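Local coordinates for putative cell surface protein, similar to internalin proteins (Listeria monocytogenes EGD-e, PDB 5KZS) that is of unknown function but, as a leucine-rich-repeat protein resembling internalins, is probably displayed at the bacterial surface, at residues Met156-Asp161 and Ser178-Thr183; Leu185-Asn190 and Thr207-Thr212; Leu199-Leu204 and Leu222-Leu227. All coordinates share one frame; numbering follows the deposited sequence.

How the contacts relate
All three contacts join neighbouring turns of the leucine-rich-repeat solenoid. Contacts 1 and 3 belong to one asparagine ladder just past the parallel sheet: their centres are about 10 Å apart, and they meet where His-179 N approaches Ser-200 O at 2.9 Å and Leu-182 O approaches Asn-203 N at 3.0 Å, both probable hydrogen bonds. Contact 2 is centred about 15 Å from each of the others, further along the coil. Its first segment follows contact 1 closely in sequence, and its second follows 199-204 of contact 3. Leu-185 CD2 packs on Leu-199 CD1 at 3.8 Å, so contacts 2 and 3 share the hydrophobic interior.

Contact 1 (Met156-Asp161 and Ser178-Thr183); sequences MMITSD and SHNQLT
Asn-180 turns its CG anti to its own carbonyl carbon (chi1 -75°), which carries the amide across to Ile-158, whose CB lies against the amide carbon. From there Asn-180 OD1 accepts two backbone N-H groups. Met-156 N lies 2.8 Å from OD1, and Ile-158 N, 3.1 Å from the same oxygen, gives a nearly straight bond (172°). The two donors arrive from opposite faces of the amide plane, Ile-158 N from well above it. Met-157 N is also close to OD1, but its angle is too poor for a bond. On the other end of the amide, ND2 donates to Met-153 O, so both polar ends of this buried group are used, and asparagine suits the place by offering an acceptor and a donor on one short side chain. This is a rung of the asparagine ladder of leucine-rich repeats, in which the turn after each strand of the parallel sheet is tied to its predecessor. Gln-181 N adds a backbone bond to Ile-158 O, 3.1 Å away. Toward the interior, Ile-158 CG2 and Leu-182 CD2 lie side by side at 3.8 Å, two branched apolar chains filling the core beneath the turn. Nearer the surface, the Gln-181 amide runs alongside Met-157, a selenomethionine here, with NE2 3.6 Å from Met-157 CB. At the far end the hydroxyl of Ser-160 can bond both a hydroxyl and a carbonyl of the next coil: its OG is hydrogen-bonded to Thr-183 OG1 at 3.2 Å and also to Asn-184 O.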
HETATM    1  N   MSE A 156      -0.677  -5.657   3.839  1.00 83.04           N
HETATM    2  CA  MSE A 156      -1.005  -5.881   5.256  1.00 83.35           C
HETATM    3  C   MSE A 156      -2.422  -6.351   5.499  1.00 83.32           C
HETATM    4  O   MSE A 156      -2.820  -6.450   6.640  1.00 84.29           O
HETATM    5  CB  MSE A 156      -0.757  -4.589   6.044  1.00 82.53           C
HETATM    6  CG  MSE A 156       0.638  -4.031   5.848  1.00 81.60           C
HETATM    7 SE   MSE A 156       1.012  -2.664   7.214  1.00 85.30          SE
HETATM    8  CE  MSE A 156       1.363  -3.810   8.769  1.00 82.47           C
HETATM    9  N   MSE A 157      -3.187  -6.670   4.457  1.00 82.59           N
HETATM   10  CA  MSE A 157      -4.619  -7.016   4.598  1.00 84.97           C
HETATM   11  C   MSE A 157      -5.442  -5.902   5.209  1.00 82.29           C
HETATM   12  O   MSE A 157      -6.392  -6.157   5.930  1.00 82.06           O
HETATM   13  CB  MSE A 157      -4.840  -8.326   5.351  1.00 89.33           C
HETATM   14  CG  MSE A 157      -4.013  -9.427   4.726  1.00 94.90           C
HETATM   15 SE   MSE A 157      -4.644 -11.174   5.377  1.00105.99          SE
HETATM   16  CE  MSE A 157      -3.343 -12.270   4.372  1.00106.95           C
ATOM     17  N   ILE A 158      -5.088  -4.659   4.886  1.00 80.71           N
ATOM     18  CA  ILE A 158      -5.804  -3.465   5.339  1.00 81.93           C
ATOM     19  C   ILE A 158      -7.179  -3.339   4.674  1.00 84.13           C
ATOM     20  O   ILE A 158      -7.298  -3.508   3.461  1.00 84.60           O
ATOM     21  CB  ILE A 158      -4.949  -2.182   5.095  1.00 81.55           C
ATOM     22  CG1 ILE A 158      -3.896  -2.050   6.203  1.00 82.07           C
ATOM     23  CG2 ILE A 158      -5.793  -0.905   5.032  1.00 82.01           C
ATOM     24  CD1 ILE A 158      -2.780  -1.075   5.894  1.00 81.68           C
ATOM     25  N   THR A 159      -8.205  -3.034   5.479  1.00 86.68           N
ATOM     26  CA  THR A 159      -9.560  -2.729   4.975  1.00 86.79           C
ATOM     27  C   THR A 159      -9.911  -1.261   5.248  1.00 87.15           C
ATOM     28  O   THR A 159      -9.201  -0.583   6.003  1.00 87.24           O
ATOM     29  CB  THR A 159     -10.627  -3.697   5.550  1.00 87.60           C
ATOM     30  OG1 THR A 159     -10.439  -3.877   6.954  1.00 86.58           O
ATOM     31  CG2 THR A 159     -10.525  -5.060   4.867  1.00 88.29           C
ATOM     32  N   SER A 160     -10.988  -0.779   4.620  1.00 88.21           N
ATOM     33  CA  SER A 160     -11.368   0.651   4.627  1.00 88.85           C
ATOM     34  C   SER A 160     -11.612   1.196   6.028  1.00 90.89           C
ATOM     35  O   SER A 160     -11.264   2.344   6.314  1.00 91.93           O
ATOM     36  CB  SER A 160     -12.613   0.884   3.768  1.00 89.83           C
ATOM     37  OG  SER A 160     -12.437   0.347   2.461  1.00 89.72           O
ATOM     38  N   ASP A 161     -12.216   0.361   6.880  1.00 92.05           N
ATOM     39  CA  ASP A 161     -12.379   0.636   8.326  1.00 93.13           C
ATOM     40  C   ASP A 161     -11.063   0.822   9.117  1.00 90.24           C
ATOM     41  O   ASP A 161     -11.083   1.438  10.179  1.00 90.42           O
ATOM     42  CB  ASP A 161     -13.261  -0.441   9.005  1.00 95.70           C
ATOM     43  CG  ASP A 161     -12.802  -1.866   8.697  1.00 97.88           C
ATOM     44  OD1 ASP A 161     -12.897  -2.279   7.506  1.00100.30           O
ATOM     45  OD2 ASP A 161     -12.345  -2.567   9.629  1.00 96.75           O
ATOM     46  N   SER A 178      -0.834  -0.085  -1.110  1.00 70.80           N
ATOM     47  CA  SER A 178      -0.986  -1.027  -2.210  1.00 70.72           C
ATOM     48  C   SER A 178      -1.070  -2.448  -1.684  1.00 70.55           C
ATOM     49  O   SER A 178      -0.686  -2.697  -0.561  1.00 71.52           O
ATOM     50  CB  SER A 178       0.204  -0.902  -3.154  1.00 71.24           C
ATOM     51  OG  SER A 178       1.419  -1.035  -2.435  1.00 71.07           O
ATOM     52  N   HIS A 179      -1.584  -3.372  -2.482  1.00 71.09           N
ATOM     53  CA  HIS A 179      -1.661  -4.793  -2.091  1.00 73.97           C
ATOM     54  C   HIS A 179      -2.472  -5.055  -0.811  1.00 75.86           C
ATOM     55  O   HIS A 179      -2.162  -5.955  -0.024  1.00 76.98           O
ATOM     56  CB  HIS A 179      -0.256  -5.411  -1.985  1.00 75.38           C
ATOM     57  CG  HIS A 179       0.378  -5.687  -3.308  1.00 76.64           C
ATOM     58  ND1 HIS A 179       0.058  -6.798  -4.062  1.00 78.17           N
ATOM     59  CD2 HIS A 179       1.313  -5.005  -4.010  1.00 77.48           C
ATOM     60  CE1 HIS A 179       0.772  -6.789  -5.175  1.00 79.90           C
ATOM     61  NE2 HIS A 179       1.539  -5.710  -5.170  1.00 80.10           N
ATOM     62  N   ASN A 180      -3.517  -4.262  -0.608  1.00 76.71           N
ATOM     63  CA  ASN A 180      -4.441  -4.454   0.489  1.00 78.69           C
ATOM     64  C   ASN A 180      -5.814  -4.721  -0.133  1.00 82.17           C
ATOM     65  O   ASN A 180      -5.895  -4.882  -1.354  1.00 84.45           O
ATOM     66  CB  ASN A 180      -4.398  -3.209   1.373  1.00 79.70           C
ATOM     67  CG  ASN A 180      -3.133  -3.142   2.247  1.00 79.00           C
ATOM     68  OD1 ASN A 180      -2.787  -4.105   2.951  1.00 78.71           O
ATOM     69  ND2 ASN A 180      -2.474  -1.984   2.248  1.00 78.22           N
ATOM     70  N   GLN A 181      -6.884  -4.808   0.663  1.00 83.78           N
ATOM     71  CA  GLN A 181      -8.238  -4.999   0.088  1.00 85.73           C
ATOM     72  C   GLN A 181      -9.168  -3.831   0.408  1.00 84.90           C
ATOM     73  O   GLN A 181     -10.287  -4.002   0.885  1.00 87.07           O
ATOM     74  CB  GLN A 181      -8.851  -6.383   0.403  1.00 88.04           C
ATOM     75  CG  GLN A 181      -8.467  -7.010   1.728  1.00 90.76           C
ATOM     76  CD  GLN A 181      -7.163  -7.791   1.673  1.00 92.24           C
ATOM     77  OE1 GLN A 181      -6.254  -7.477   0.895  1.00 91.03           O
ATOM     78  NE2 GLN A 181      -7.061  -8.815   2.515  1.00 94.96           N
ATOM     79  N   LEU A 182      -8.684  -2.638   0.077  1.00 83.83           N
ATOM     80  CA  LEU A 182      -9.462  -1.406   0.181  1.00 85.10           C
ATOM     81  C   LEU A 182     -10.584  -1.367  -0.856  1.00 85.89           C
ATOM     82  O   LEU A 182     -10.315  -1.516  -2.052  1.00 82.84           O
ATOM     83  CB  LEU A 182      -8.554  -0.190  -0.036  1.00 84.56           C
ATOM     84  CG  LEU A 182      -7.467   0.043   1.019  1.00 84.45           C
ATOM     85  CD1 LEU A 182      -6.445   1.058   0.524  1.00 83.21           C
ATOM     86  CD2 LEU A 182      -8.087   0.485   2.345  1.00 85.95           C
ATOM     87  N   THR A 183     -11.826  -1.170  -0.383  1.00 87.22           N
ATOM     88  CA  THR A 183     -13.020  -0.959  -1.246  1.00 86.00           C
ATOM     89  C   THR A 183     -13.428   0.518  -1.388  1.00 85.71           C
ATOM     90  O   THR A 183     -14.134   0.883  -2.324  1.00 84.70           O
ATOM     91  CB  THR A 183     -14.241  -1.738  -0.711  1.00 85.98           C
ATOM     92  OG1 THR A 183     -14.432  -1.441   0.676  1.00 88.30           O
ATOM     93  CG2 THR A 183     -14.051  -3.235  -0.865  1.00 85.41           C
TER

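Contact 2 (Leu185-Asn190 and Thr207-Thr212); sequences LPDFQN and TMTNFT
The side chains of Asp-187 and Thr-212 cross at about a right angle, and both carboxylate oxygens are engaged. Thr-212 OG1 donates to Asp-187 OD2 at 2.6 Å, while Thr-212 N donates to Asp-187 OD1 at 3.2 Å; each donor comes from the syn side, a little out of the carboxylate plane. The acid reaches across because its CG stands opposite the backbone N (chi1 -178°). Threonine answers with hydroxyl and N-H together, which fixes the rotation of the carboxylate. Thr-209 divides its branches: OG1 donates in the carbonyl plane to Leu-185 O, and CG2 rests on Asp-187 CB at 3.6 Å. A water accepts from both Leu-185 N and Thr-209 N.

Inward, Phe-188 and Phe-211 run side by side, pointing the same way, with Phe-188 CD2 4.1 Å from Phe-211 CE1. The edge of the Phe-211 ring receives Pro-186 O in plane, and Leu-185 CD2 meets its CZ at 3.7 Å. Bulky rings suit these buried positions. Phenylalanines repeated from one turn to the next, like Phe-188 and Phe-211, are typical of the leucine-rich-repeat solenoid, here on its side away from the parallel sheet.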
ATOM      1  N   LEU A 185     -12.203   4.826   0.162  1.00 93.55           N
ATOM      2  CA  LEU A 185     -11.214   5.642   0.860  1.00 94.42           C
ATOM      3  C   LEU A 185     -11.810   6.933   1.430  1.00 94.94           C
ATOM      4  O   LEU A 185     -12.628   7.567   0.786  1.00 91.03           O
ATOM      5  CB  LEU A 185     -10.061   5.984  -0.075  1.00 95.87           C
ATOM      6  CG  LEU A 185      -8.664   5.699   0.482  1.00 97.76           C
ATOM      7  CD1 LEU A 185      -8.365   4.208   0.426  1.00 98.55           C
ATOM      8  CD2 LEU A 185      -7.600   6.457  -0.290  1.00 97.52           C
ATOM      9  N   PRO A 186     -11.393   7.319   2.649  1.00 96.39           N
ATOM     10  CA  PRO A 186     -11.689   8.649   3.179  1.00 97.42           C
ATOM     11  C   PRO A 186     -11.270   9.784   2.251  1.00 96.48           C
ATOM     12  O   PRO A 186     -10.215   9.717   1.638  1.00 94.08           O
ATOM     13  CB  PRO A 186     -10.844   8.697   4.452  1.00 98.81           C
ATOM     14  CG  PRO A 186     -10.807   7.283   4.920  1.00 98.48           C
ATOM     15  CD  PRO A 186     -10.837   6.428   3.688  1.00 96.38           C
ATOM     16  N   ASP A 187     -12.104  10.810   2.145  1.00 99.17           N
ATOM     17  CA  ASP A 187     -11.742  12.022   1.417  1.00100.26           C
ATOM     18  C   ASP A 187     -10.882  12.840   2.358  1.00 99.03           C
ATOM     19  O   ASP A 187     -11.400  13.529   3.222  1.00102.23           O
ATOM     20  CB  ASP A 187     -12.988  12.818   1.002  1.00103.80           C
ATOM     21  CG  ASP A 187     -12.647  14.077   0.202  1.00106.26           C
ATOM     22  OD1 ASP A 187     -11.470  14.257  -0.181  1.00107.55           O
ATOM     23  OD2 ASP A 187     -13.560  14.890  -0.059  1.00107.67           O
ATOM     24  N   PHE A 188      -9.569  12.773   2.181  1.00 96.24           N
ATOM     25  CA  PHE A 188      -8.645  13.323   3.166  1.00 94.04           C
ATOM     26  C   PHE A 188      -8.696  14.845   3.214  1.00 94.38           C
ATOM     27  O   PHE A 188      -8.641  15.512   2.180  1.00 94.10           O
ATOM     28  CB  PHE A 188      -7.220  12.856   2.900  1.00 92.57           C
ATOM     29  CG  PHE A 188      -7.069  11.365   2.894  1.00 92.39           C
ATOM     30  CD1 PHE A 188      -7.158  10.642   4.070  1.00 92.98           C
ATOM     31  CD2 PHE A 188      -6.836  10.680   1.706  1.00 92.91           C
ATOM     32  CE1 PHE A 188      -7.014   9.260   4.068  1.00 93.71           C
ATOM     33  CE2 PHE A 188      -6.691   9.300   1.697  1.00 92.72           C
ATOM     34  CZ  PHE A 188      -6.777   8.588   2.881  1.00 93.57           C
ATOM     35  N   GLN A 189      -8.800  15.379   4.429  1.00 94.66           N
ATOM     36  CA  GLN A 189      -9.000  16.807   4.648  1.00 97.08           C
ATOM     37  C   GLN A 189      -7.725  17.589   5.027  1.00 98.00           C
ATOM     38  O   GLN A 189      -7.611  18.762   4.685  1.00100.17           O
ATOM     39  CB  GLN A 189     -10.104  17.011   5.694  1.00 99.70           C
ATOM     40  CG  GLN A 189     -11.464  16.437   5.291  1.00 99.90           C
ATOM     41  CD  GLN A 189     -12.070  17.129   4.074  1.00101.16           C
ATOM     42  OE1 GLN A 189     -12.380  16.493   3.055  1.00 99.58           O
ATOM     43  NE2 GLN A 189     -12.219  18.446   4.164  1.00102.73           N
ATOM     44  N   ASN A 190      -6.770  16.968   5.716  1.00 97.36           N
ATOM     45  CA  ASN A 190      -5.516  17.669   6.046  1.00 99.50           C
ATOM     46  C   ASN A 190      -4.242  16.911   5.591  1.00 95.89           C
ATOM     47  O   ASN A 190      -3.256  16.794   6.336  1.00 91.34           O
ATOM     48  CB  ASN A 190      -5.491  18.023   7.549  1.00103.71           C
ATOM     49  CG  ASN A 190      -4.543  19.181   7.874  1.00106.32           C
ATOM     50  OD1 ASN A 190      -4.412  20.130   7.097  1.00107.26           O
ATOM     51  ND2 ASN A 190      -3.889  19.113   9.039  1.00107.14           N
ATOM     52  N   THR A 207     -16.409   3.104  -8.854  1.00 81.60           N
ATOM     53  CA  THR A 207     -15.951   4.470  -8.633  1.00 81.86           C
ATOM     54  C   THR A 207     -15.368   4.533  -7.233  1.00 81.93           C
ATOM     55  O   THR A 207     -15.484   3.583  -6.456  1.00 81.76           O
ATOM     56  CB  THR A 207     -17.111   5.492  -8.721  1.00 83.70           C
ATOM     57  OG1 THR A 207     -18.051   5.266  -7.654  1.00 86.66           O
ATOM     58  CG2 THR A 207     -17.835   5.398 -10.050  1.00 83.55           C
HETATM   59  N   MSE A 208     -14.758   5.668  -6.926  1.00 82.85           N
HETATM   60  CA  MSE A 208     -14.124   5.901  -5.632  1.00 83.94           C
HETATM   61  C   MSE A 208     -14.252   7.360  -5.311  1.00 83.23           C
HETATM   62  O   MSE A 208     -14.730   8.154  -6.122  1.00 85.31           O
HETATM   63  CB  MSE A 208     -12.647   5.480  -5.704  1.00 84.56           C
HETATM   64  CG  MSE A 208     -11.779   6.524  -6.428  1.00 86.39           C
HETATM   65 SE   MSE A 208      -9.895   5.993  -6.691  1.00 91.14          SE
HETATM   66  CE  MSE A 208      -9.262   6.845  -5.022  1.00 91.07           C
ATOM     67  N   THR A 209     -13.782   7.711  -4.130  1.00 82.27           N
ATOM     68  CA  THR A 209     -13.751   9.079  -3.642  1.00 82.81           C
ATOM     69  C   THR A 209     -13.060  10.072  -4.550  1.00 82.37           C
ATOM     70  O   THR A 209     -11.903   9.902  -4.862  1.00 84.05           O
ATOM     71  CB  THR A 209     -12.993   9.079  -2.327  1.00 82.88           C
ATOM     72  OG1 THR A 209     -13.678   8.199  -1.430  1.00 83.45           O
ATOM     73  CG2 THR A 209     -12.900  10.482  -1.745  1.00 84.18           C
ATOM     74  N   ASN A 210     -13.761  11.126  -4.934  1.00 83.96           N
ATOM     75  CA  ASN A 210     -13.216  12.138  -5.830  1.00 84.93           C
ATOM     76  C   ASN A 210     -12.559  13.215  -4.980  1.00 87.51           C
ATOM     77  O   ASN A 210     -13.196  14.188  -4.600  1.00 89.68           O
ATOM     78  CB  ASN A 210     -14.329  12.712  -6.714  1.00 85.29           C
ATOM     79  CG  ASN A 210     -13.804  13.548  -7.870  1.00 85.00           C
ATOM     80  OD1 ASN A 210     -12.619  13.504  -8.210  1.00 85.05           O
ATOM     81  ND2 ASN A 210     -14.698  14.303  -8.502  1.00 83.58           N
ATOM     82  N   PHE A 211     -11.269  13.043  -4.709  1.00 89.27           N
ATOM     83  CA  PHE A 211     -10.572  13.808  -3.655  1.00 91.83           C
ATOM     84  C   PHE A 211     -10.649  15.331  -3.812  1.00 92.48           C
ATOM     85  O   PHE A 211     -10.177  15.877  -4.814  1.00 93.69           O
ATOM     86  CB  PHE A 211      -9.096  13.385  -3.565  1.00 90.87           C
ATOM     87  CG  PHE A 211      -8.902  11.941  -3.196  1.00 88.92           C
ATOM     88  CD1 PHE A 211      -9.360  11.450  -1.984  1.00 89.30           C
ATOM     89  CD2 PHE A 211      -8.262  11.069  -4.062  1.00 87.19           C
ATOM     90  CE1 PHE A 211      -9.184  10.114  -1.657  1.00 89.24           C
ATOM     91  CE2 PHE A 211      -8.082   9.737  -3.734  1.00 85.33           C
ATOM     92  CZ  PHE A 211      -8.544   9.254  -2.539  1.00 85.61           C
ATOM     93  N   THR A 212     -11.220  15.999  -2.808  1.00 92.11           N
ATOM     94  CA  THR A 212     -11.463  17.451  -2.849  1.00 93.56           C
ATOM     95  C   THR A 212     -10.268  18.325  -2.440  1.00 94.38           C
ATOM     96  O   THR A 212     -10.138  19.455  -2.924  1.00 94.13           O
ATOM     97  CB  THR A 212     -12.674  17.841  -1.964  1.00 93.95           C
ATOM     98  OG1 THR A 212     -12.545  17.257  -0.668  1.00 91.89           O
ATOM     99  CG2 THR A 212     -13.977  17.361  -2.592  1.00 94.85           C
TER
HETATM  100  O   HOH W   1     -13.607   5.519  -2.166  1.00 66.90           O

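Contact 3 (Leu199-Leu204 and Leu222-Leu227); sequences LSFNNL and LDYNHL
The turns 199-204 and 222-227 lie one above the other nearly in step, with Ser-200 beside Asp-223 and Phe-201 beside Tyr-224, and are joined by backbone bonds from Phe-201 N to Asp-223 O (3.1 Å) and from His-226 N to Leu-204 O (2.7 Å). Between these bonds sits the buried amide of Asn-225. Its ND2 donates to Leu-199 O at 2.9 Å and, within its own turn, to Leu-222 O, both acceptors lying in the amide plane; its OD1 takes the N-H of Leu-204 at 3.2 Å. Leu-199 O is met from its opposite face by Asn-202 ND2, so two successive asparagines share one carbonyl. Asparagine is the residue for this place because one planar group can bond to its own turn and to the one before it, and the repetition forms the asparagine ladder of the leucine-rich-repeat fold. On the outer side, Phe-201 and Tyr-224 make an offset stack with centroids 4.5 Å apart and planes 20° from parallel. Each CG lies anti to its carbonyl carbon (chi1 -53° and -73°), which sends the rings the same way, and Tyr-224 CB also makes a CH-pi contact over the Phe-201 face. His-179 stacks with Phe-201 in turn, extending the aromatic row. Inward, leucines line up in the core: Leu-204 CB packs on Leu-227 CD2 at 3.8 Å, and Leu-199 CD1 on Leu-222 CD2 at 4.2 Å.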
ATOM      1  N   LEU A 199      -2.259   3.170  -4.366  1.00 71.41           N
ATOM      2  CA  LEU A 199      -3.393   2.285  -4.079  1.00 72.88           C
ATOM      3  C   LEU A 199      -3.533   1.114  -5.057  1.00 73.80           C
ATOM      4  O   LEU A 199      -4.606   0.527  -5.172  1.00 74.04           O
ATOM      5  CB  LEU A 199      -4.686   3.095  -4.056  1.00 74.36           C
ATOM      6  CG  LEU A 199      -4.667   4.341  -3.159  1.00 75.67           C
ATOM      7  CD1 LEU A 199      -5.843   5.244  -3.444  1.00 75.83           C
ATOM      8  CD2 LEU A 199      -4.640   3.967  -1.690  1.00 76.24           C
ATOM      9  N   SER A 200      -2.444   0.750  -5.732  1.00 74.00           N
ATOM     10  CA  SER A 200      -2.439  -0.396  -6.640  1.00 73.21           C
ATOM     11  C   SER A 200      -2.721  -1.730  -5.931  1.00 73.89           C
ATOM     12  O   SER A 200      -2.501  -1.857  -4.725  1.00 74.95           O
ATOM     13  CB  SER A 200      -1.088  -0.470  -7.351  1.00 73.85           C
ATOM     14  OG  SER A 200      -0.027  -0.406  -6.412  1.00 73.09           O
ATOM     15  N   PHE A 201      -3.202  -2.714  -6.687  1.00 74.43           N
ATOM     16  CA  PHE A 201      -3.604  -4.038  -6.160  1.00 76.47           C
ATOM     17  C   PHE A 201      -4.504  -3.930  -4.920  1.00 78.72           C
ATOM     18  O   PHE A 201      -4.149  -4.373  -3.802  1.00 76.47           O
ATOM     19  CB  PHE A 201      -2.418  -4.921  -5.812  1.00 77.29           C
ATOM     20  CG  PHE A 201      -1.418  -5.102  -6.906  1.00 79.49           C
ATOM     21  CD1 PHE A 201      -0.407  -4.152  -7.104  1.00 80.08           C
ATOM     22  CD2 PHE A 201      -1.406  -6.272  -7.672  1.00 81.93           C
ATOM     23  CE1 PHE A 201       0.570  -4.343  -8.074  1.00 81.24           C
ATOM     24  CE2 PHE A 201      -0.436  -6.467  -8.652  1.00 83.61           C
ATOM     25  CZ  PHE A 201       0.553  -5.499  -8.855  1.00 83.50           C
ATOM     26  N   ASN A 202      -5.658  -3.305  -5.133  1.00 78.41           N
ATOM     27  CA  ASN A 202      -6.706  -3.212  -4.136  1.00 78.77           C
ATOM     28  C   ASN A 202      -8.017  -3.687  -4.786  1.00 81.18           C
ATOM     29  O   ASN A 202      -7.990  -4.336  -5.848  1.00 80.71           O
ATOM     30  CB  ASN A 202      -6.771  -1.772  -3.586  1.00 78.07           C
ATOM     31  CG  ASN A 202      -5.796  -1.531  -2.442  1.00 77.14           C
ATOM     32  OD1 ASN A 202      -6.028  -1.934  -1.299  1.00 73.58           O
ATOM     33  ND2 ASN A 202      -4.708  -0.841  -2.745  1.00 76.99           N
ATOM     34  N   ASN A 203      -9.144  -3.390  -4.135  1.00 82.53           N
ATOM     35  CA  ASN A 203     -10.456  -3.815  -4.580  1.00 84.98           C
ATOM     36  C   ASN A 203     -11.389  -2.627  -4.875  1.00 83.54           C
ATOM     37  O   ASN A 203     -12.603  -2.737  -4.700  1.00 85.71           O
ATOM     38  CB  ASN A 203     -11.057  -4.721  -3.493  1.00 89.05           C
ATOM     39  CG  ASN A 203     -12.038  -5.726  -4.051  1.00 92.87           C
ATOM     40  OD1 ASN A 203     -13.251  -5.549  -3.957  1.00 96.31           O
ATOM     41  ND2 ASN A 203     -11.514  -6.787  -4.648  1.00 94.73           N
ATOM     42  N   LEU A 204     -10.833  -1.505  -5.335  1.00 80.89           N
ATOM     43  CA  LEU A 204     -11.641  -0.329  -5.678  1.00 80.76           C
ATOM     44  C   LEU A 204     -12.461  -0.639  -6.934  1.00 81.39           C
ATOM     45  O   LEU A 204     -11.904  -0.898  -8.004  1.00 79.62           O
ATOM     46  CB  LEU A 204     -10.779   0.906  -5.928  1.00 80.48           C
ATOM     47  CG  LEU A 204      -9.833   1.325  -4.800  1.00 82.27           C
ATOM     48  CD1 LEU A 204      -8.871   2.368  -5.337  1.00 82.67           C
ATOM     49  CD2 LEU A 204     -10.563   1.848  -3.564  1.00 82.97           C
ATOM     50  N   LEU A 222      -3.323   3.776  -9.362  1.00 72.39           N
ATOM     51  CA  LEU A 222      -4.524   2.954  -9.306  1.00 72.32           C
ATOM     52  C   LEU A 222      -4.432   1.635 -10.069  1.00 72.09           C
ATOM     53  O   LEU A 222      -5.443   0.959 -10.227  1.00 72.91           O
ATOM     54  CB  LEU A 222      -5.707   3.767  -9.815  1.00 74.47           C
ATOM     55  CG  LEU A 222      -5.957   5.087  -9.082  1.00 75.62           C
ATOM     56  CD1 LEU A 222      -7.164   5.792  -9.670  1.00 76.53           C
ATOM     57  CD2 LEU A 222      -6.170   4.862  -7.596  1.00 76.52           C
ATOM     58  N   ASP A 223      -3.230   1.256 -10.510  1.00 71.82           N
ATOM     59  CA  ASP A 223      -2.998   0.006 -11.247  1.00 72.36           C
ATOM     60  C   ASP A 223      -3.628  -1.201 -10.542  1.00 71.99           C
ATOM     61  O   ASP A 223      -3.671  -1.245  -9.345  1.00 72.93           O
ATOM     62  CB  ASP A 223      -1.483  -0.216 -11.413  1.00 74.26           C
ATOM     63  CG  ASP A 223      -1.110  -1.017 -12.672  1.00 76.59           C
ATOM     64  OD1 ASP A 223      -1.738  -0.815 -13.739  1.00 79.67           O
ATOM     65  OD2 ASP A 223      -0.155  -1.830 -12.606  1.00 76.92           O
ATOM     66  N   TYR A 224      -4.144  -2.160 -11.296  1.00 74.34           N
ATOM     67  CA  TYR A 224      -4.757  -3.381 -10.748  1.00 75.52           C
ATOM     68  C   TYR A 224      -5.891  -3.150  -9.736  1.00 76.44           C
ATOM     69  O   TYR A 224      -5.899  -3.702  -8.635  1.00 80.19           O
ATOM     70  CB  TYR A 224      -3.679  -4.285 -10.159  1.00 76.36           C
ATOM     71  CG  TYR A 224      -2.825  -4.985 -11.174  1.00 76.82           C
ATOM     72  CD1 TYR A 224      -3.338  -6.052 -11.907  1.00 78.30           C
ATOM     73  CD2 TYR A 224      -1.493  -4.620 -11.375  1.00 77.10           C
ATOM     74  CE1 TYR A 224      -2.559  -6.729 -12.830  1.00 79.63           C
ATOM     75  CE2 TYR A 224      -0.697  -5.295 -12.294  1.00 77.95           C
ATOM     76  CZ  TYR A 224      -1.236  -6.349 -13.021  1.00 79.67           C
ATOM     77  OH  TYR A 224      -0.481  -7.033 -13.947  1.00 81.66           O
ATOM     78  N   ASN A 225      -6.837  -2.309 -10.126  1.00 76.08           N
ATOM     79  CA  ASN A 225      -8.093  -2.090  -9.408  1.00 76.35           C
ATOM     80  C   ASN A 225      -9.258  -2.346 -10.401  1.00 77.86           C
ATOM     81  O   ASN A 225      -9.028  -2.798 -11.539  1.00 75.96           O
ATOM     82  CB  ASN A 225      -8.103  -0.666  -8.830  1.00 75.55           C
ATOM     83  CG  ASN A 225      -7.349  -0.565  -7.504  1.00 76.64           C
ATOM     84  OD1 ASN A 225      -7.848  -0.994  -6.463  1.00 74.55           O
ATOM     85  ND2 ASN A 225      -6.150   0.011  -7.538  1.00 76.84           N
ATOM     86  N   HIS A 226     -10.496  -2.069  -9.992  1.00 77.81           N
ATOM     87  CA  HIS A 226     -11.650  -2.413 -10.812  1.00 79.73           C
ATOM     88  C   HIS A 226     -12.569  -1.231 -11.106  1.00 80.37           C
ATOM     89  O   HIS A 226     -13.792  -1.372 -11.072  1.00 80.25           O
ATOM     90  CB  HIS A 226     -12.425  -3.545 -10.126  1.00 81.87           C
ATOM     91  CG  HIS A 226     -11.552  -4.638  -9.586  1.00 81.74           C
ATOM     92  ND1 HIS A 226     -11.066  -5.666 -10.366  1.00 83.03           N
ATOM     93  CD2 HIS A 226     -11.081  -4.861  -8.341  1.00 81.39           C
ATOM     94  CE1 HIS A 226     -10.328  -6.471  -9.625  1.00 82.26           C
ATOM     95  NE2 HIS A 226     -10.322  -6.005  -8.391  1.00 81.54           N
ATOM     96  N   LEU A 227     -11.988  -0.076 -11.428  1.00 80.38           N
ATOM     97  CA  LEU A 227     -12.786   1.136 -11.659  1.00 82.24           C
ATOM     98  C   LEU A 227     -13.376   1.204 -13.075  1.00 82.09           C
ATOM     99  O   LEU A 227     -12.704   0.867 -14.049  1.00 80.72           O
ATOM    100  CB  LEU A 227     -11.950   2.387 -11.423  1.00 82.89           C
ATOM    101  CG  LEU A 227     -11.321   2.543 -10.046  1.00 84.56           C
ATOM    102  CD1 LEU A 227     -10.575   3.866  -9.984  1.00 84.81           C
ATOM    103  CD2 LEU A 227     -12.369   2.471  -8.947  1.00 86.76           C
TER